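Local coordinates for fructose-2,6-bisphosphatase TIGAR B (Danio rerio, PDB 3E9D), which probably hydrolyses fructose 2,6-bisphosphate and fructose 1,6-bisphosphate, restraining glycolysis, at residues A42-K47 with L70-H75; C201-L206 with R238-F243. All coordinates share one frame; numbering follows the deposited sequence.

Contact 1: A42-K47 with L70-H75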
# COMPACT_ATOMS: atom_id res chain seq x y z
N ALA A 42 -11.61 8.88 -3.47
CA ALA A 42 -10.22 8.89 -2.99
C ALA A 42 -9.41 9.91 -3.79
O ALA A 42 -8.56 10.59 -3.22
CB ALA A 42 -9.57 7.48 -3.09
N GLY A 43 -9.68 10.03 -5.08
CA GLY A 43 -8.97 11.01 -5.92
C GLY A 43 -9.23 12.45 -5.50
O GLY A 43 -8.31 13.27 -5.41
N ARG A 44 -10.51 12.76 -5.26
CA ARG A 44 -10.91 14.05 -4.67
C ARG A 44 -10.26 14.30 -3.29
O ARG A 44 -9.81 15.39 -3.00
CB ARG A 44 -12.43 14.11 -4.54
CG ARG A 44 -13.13 14.25 -5.89
CD ARG A 44 -14.60 14.66 -5.70
NE ARG A 44 -15.37 13.62 -5.02
CZ ARG A 44 -15.95 12.59 -5.61
NH1 ARG A 44 -15.85 12.41 -6.93
NH2 ARG A 44 -16.64 11.73 -4.88
N TYR A 45 -10.20 13.27 -2.46
CA TYR A 45 -9.59 13.41 -1.13
C TYR A 45 -8.10 13.76 -1.21
O TYR A 45 -7.62 14.60 -0.45
CB TYR A 45 -9.85 12.14 -0.32
CG TYR A 45 -9.32 12.17 1.10
CD1 TYR A 45 -10.01 12.85 2.11
CD2 TYR A 45 -8.14 11.49 1.44
CE1 TYR A 45 -9.52 12.89 3.41
CE2 TYR A 45 -7.65 11.51 2.74
CZ TYR A 45 -8.35 12.21 3.71
OH TYR A 45 -7.89 12.22 5.00
N LEU A 46 -7.40 13.17 -2.17
CA LEU A 46 -5.96 13.35 -2.32
C LEU A 46 -5.56 14.43 -3.34
O LEU A 46 -4.39 14.55 -3.68
CB LEU A 46 -5.31 12.01 -2.71
CG LEU A 46 -5.53 10.82 -1.77
CD1 LEU A 46 -5.08 9.49 -2.46
CD2 LEU A 46 -4.83 11.07 -0.41
N LYS A 47 -6.54 15.21 -3.82
CA LYS A 47 -6.37 16.08 -4.99
C LYS A 47 -5.34 17.19 -4.82
O LYS A 47 -4.77 17.64 -5.81
CB LYS A 47 -7.71 16.66 -5.47
CG LYS A 47 -8.29 17.80 -4.62
CD LYS A 47 -9.56 18.33 -5.30
CE LYS A 47 -10.31 19.42 -4.53
NZ LYS A 47 -9.67 19.91 -3.30
N LEU A 70 -5.14 9.89 -10.11
CA LEU A 70 -4.28 10.88 -10.76
C LEU A 70 -5.10 11.84 -11.64
O LEU A 70 -4.82 13.01 -11.66
CB LEU A 70 -3.18 10.21 -11.57
CG LEU A 70 -2.05 9.61 -10.73
CD1 LEU A 70 -1.18 8.76 -11.65
CD2 LEU A 70 -1.21 10.69 -10.04
N GLY A 71 -6.13 11.34 -12.31
CA GLY A 71 -7.02 12.22 -13.10
C GLY A 71 -7.68 13.29 -12.26
O GLY A 71 -7.92 14.40 -12.74
N ASN A 72 -7.99 12.96 -11.01
CA ASN A 72 -8.59 13.91 -10.06
C ASN A 72 -7.59 14.83 -9.36
O ASN A 72 -7.98 15.78 -8.67
CB ASN A 72 -9.39 13.14 -9.03
CG ASN A 72 -10.76 12.77 -9.53
OD1 ASN A 72 -11.68 13.59 -9.52
ND2 ASN A 72 -10.91 11.54 -10.00
N ASN A 73 -6.30 14.56 -9.54
CA ASN A 73 -5.26 15.29 -8.83
C ASN A 73 -4.93 16.62 -9.50
O ASN A 73 -4.86 16.69 -10.73
CB ASN A 73 -4.00 14.44 -8.74
CG ASN A 73 -3.01 14.98 -7.75
OD1 ASN A 73 -2.14 15.76 -8.12
ND2 ASN A 73 -3.15 14.60 -6.48
N LEU A 74 -4.70 17.65 -8.70
CA LEU A 74 -4.45 18.99 -9.23
C LEU A 74 -2.96 19.31 -9.45
O LEU A 74 -2.63 20.38 -9.97
CB LEU A 74 -5.06 20.05 -8.29
CG LEU A 74 -6.58 19.96 -8.05
CD1 LEU A 74 -7.03 20.99 -7.03
CD2 LEU A 74 -7.32 20.16 -9.37
N HIS A 75 -2.07 18.39 -9.05
CA HIS A 75 -0.62 18.68 -9.06
C HIS A 75 0.25 17.67 -9.79
O HIS A 75 1.42 17.94 -10.03
CB HIS A 75 -0.07 18.80 -7.63
CG HIS A 75 -0.82 19.79 -6.80
ND1 HIS A 75 -0.56 21.14 -6.85
CD2 HIS A 75 -1.87 19.63 -5.97
CE1 HIS A 75 -1.40 21.78 -6.05
NE2 HIS A 75 -2.21 20.88 -5.50
O HOH W 1 -5.80 12.87 -6.36
O HOH W 2 -14.30 13.63 -9.04
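Asn73 reaches the end of helix 33-45 because its CG stands opposite its own backbone N (chi1 -166°). This turns the amide toward the carbonyls of Leu46 and Lys47. Asn73 ND2 comes within 3.1 Å of Leu46 O, but the angle is too poor for a hydrogen bond. ND2 donates instead to Leu49 O and to a water, which donates to Gly43 O at 2.7 Å. Asn73 OD1 accepts from His75 N at 2.8 Å, with the donor well above the carbonyl plane. This is an Asx turn, and OD1 also bonds Ser76 OG. Within the turn, Leu74 N donates to Lys47 O at 2.9 Å. That bond is nearly straight (167°) and uses a lone pair in the carbonyl plane. Lys47 CG sits between its backbone N and carbonyl carbon (chi1 75°). Its chain runs alongside Leu74, with Lys47 CD 4.1 Å from Leu74 CD1. Asn72 CB packs on the backbone of Gly43, 3.6 Å from Gly43 C, where glycine has no side chain to intervene. Arg44 and Asn72 lie side by side, their flat groups almost perpendicular. A second water joins Arg44 NH1 to Asn72 OD1, while Asn72 ND2 bonds Ile68 O. The contact joins the C-terminal end of helix 33-45 to the loop leaving helix 60-71, and Asn73 also touches Phe51 in the loop before strand 53-56.

Contact 2: C201-L206 with R238-F243; sequences CLPAGL and RIQGVF
Backbone hydrogen bonds hold Cys201 to strand 233-246. Cys201 N donates to Ile239 O at 2.9 Å, and Gly241 N donates to Cys201 O at 2.8 Å. Both are close to straight, with donors nearly along the C=O axis. One residue thus bonds both neighbours of Gln240, the pattern of a parallel bridge. Gln240 supplies a side-chain hydrogen bond. Its CG is anti to the backbone N (chi1 170°), and a bend at chi2 (80°) swings the amide forward along its own strand, toward Gly241. There Gln240 NE2 donates to Gly241 O at 3.0 Å, with the acceptor close to the amide plane. This bond helps fix the rotation of the amide. The other contacts are close packing without hydrogen bonds, some of it carbon against oxygen. Cys201 CB lies 3.5 Å from Gln240 OE1. Pro203 CD comes to 3.2 Å from Gly241 O. Leu202 CD2 approaches Gly241 CA at 4.1 Å, on the side where glycine has no side chain. Leu202 and Pro203 are ligands of a potassium ion in this crystal structure, though the Leu202 side chain stays about 8 Å from a bound potassium. Pro203 opens a type II turn ending at Leu206. The whole is a single parallel bridge on strand 233-246, outermost in this chain's histidine phosphatase sheet, beside a classic beta bulge at Val242 and Phe243 facing Arg222.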
# COMPACT_ATOMS: atom_id res chain seq x y z
N CYS A 201 7.98 3.74 14.23
CA CYS A 201 7.29 4.57 15.21
C CYS A 201 5.83 4.69 14.82
O CYS A 201 5.49 4.80 13.64
CB CYS A 201 7.90 5.98 15.31
SG CYS A 201 9.75 6.05 15.45
N LEU A 202 4.96 4.64 15.82
CA LEU A 202 3.53 4.79 15.62
C LEU A 202 3.06 5.90 16.55
O LEU A 202 3.49 5.96 17.70
CB LEU A 202 2.80 3.47 15.91
CG LEU A 202 2.95 2.29 14.93
CD1 LEU A 202 2.30 1.07 15.50
CD2 LEU A 202 2.36 2.61 13.56
N PRO A 203 2.15 6.78 16.06
CA PRO A 203 1.70 8.00 16.73
C PRO A 203 0.78 7.75 17.93
O PRO A 203 0.30 6.62 18.11
CB PRO A 203 0.95 8.74 15.61
CG PRO A 203 0.38 7.61 14.76
CD PRO A 203 1.46 6.56 14.77
N ALA A 204 0.56 8.78 18.75
CA ALA A 204 -0.34 8.71 19.89
C ALA A 204 -1.75 8.35 19.48
O ALA A 204 -2.27 8.87 18.49
CB ALA A 204 -0.35 10.05 20.66
N GLY A 205 -2.35 7.43 20.22
CA GLY A 205 -3.76 7.09 20.06
C GLY A 205 -4.11 6.08 19.00
O GLY A 205 -5.27 5.78 18.81
N LEU A 206 -3.12 5.57 18.27
CA LEU A 206 -3.38 4.61 17.19
C LEU A 206 -3.39 3.19 17.75
O LEU A 206 -2.37 2.70 18.21
CB LEU A 206 -2.33 4.77 16.10
CG LEU A 206 -2.45 3.91 14.83
CD1 LEU A 206 -3.86 4.00 14.20
CD2 LEU A 206 -1.38 4.30 13.82
N ARG A 238 14.54 5.47 9.74
CA ARG A 238 13.31 5.77 10.45
C ARG A 238 12.11 5.49 9.55
O ARG A 238 12.12 5.84 8.38
CB ARG A 238 13.30 7.22 10.90
CG ARG A 238 12.05 7.63 11.70
CD ARG A 238 12.24 9.02 12.27
NE ARG A 238 13.45 9.08 13.07
CZ ARG A 238 14.06 10.19 13.46
NH1 ARG A 238 13.57 11.38 13.12
NH2 ARG A 238 15.17 10.12 14.19
N ILE A 239 11.11 4.81 10.11
CA ILE A 239 9.82 4.61 9.47
C ILE A 239 8.77 5.13 10.47
O ILE A 239 8.72 4.68 11.63
CB ILE A 239 9.59 3.12 9.11
CG1 ILE A 239 10.74 2.61 8.22
CG2 ILE A 239 8.21 2.92 8.45
CD1 ILE A 239 10.76 1.11 8.01
N GLN A 240 7.96 6.09 10.04
CA GLN A 240 6.94 6.66 10.91
C GLN A 240 5.57 6.35 10.32
O GLN A 240 5.24 6.79 9.21
CB GLN A 240 7.11 8.18 11.06
CG GLN A 240 5.92 8.91 11.76
CD GLN A 240 5.95 8.78 13.28
OE1 GLN A 240 6.96 9.06 13.91
NE2 GLN A 240 4.83 8.37 13.88
N GLY A 241 4.77 5.58 11.06
CA GLY A 241 3.38 5.39 10.69
C GLY A 241 2.61 6.68 10.94
O GLY A 241 2.83 7.35 11.94
N VAL A 242 1.72 7.05 10.03
CA VAL A 242 0.89 8.25 10.23
C VAL A 242 -0.58 7.86 10.42
O VAL A 242 -1.18 8.20 11.44
CB VAL A 242 1.06 9.28 9.07
CG1 VAL A 242 0.26 10.57 9.32
CG2 VAL A 242 2.57 9.62 8.85
N PHE A 243 -1.15 7.14 9.46
CA PHE A 243 -2.50 6.59 9.59
C PHE A 243 -2.60 5.31 8.78
O PHE A 243 -1.81 5.09 7.84
CB PHE A 243 -3.60 7.63 9.24
CG PHE A 243 -3.44 8.28 7.86
CD1 PHE A 243 -3.90 7.63 6.71
CD2 PHE A 243 -2.87 9.55 7.73
CE1 PHE A 243 -3.80 8.23 5.44
CE2 PHE A 243 -2.76 10.18 6.46
CZ PHE A 243 -3.22 9.52 5.31

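From the N terminus, the chain passes through strand 2-10 and helix 33-45 to reach contact 1. This contact closes a loop of 22 residues that holds strand 53-56 and most of helix 60-71. After helix 184-197, contact 2 closes a loop of 31 residues that holds helix 208-211 and strand 220-230. The two are in series and neither nest nor cross. Their centres are 24 Å apart; their nearest atoms, about 5 Å apart, do not touch. Contact 1 ties the end of helix 33-45 to the loop after helix 60-71; contact 2 ties a loop to the sheet edge. Arg246 links their surroundings: it bonds Tyr45 OH and makes a cation-pi contact with Phe243.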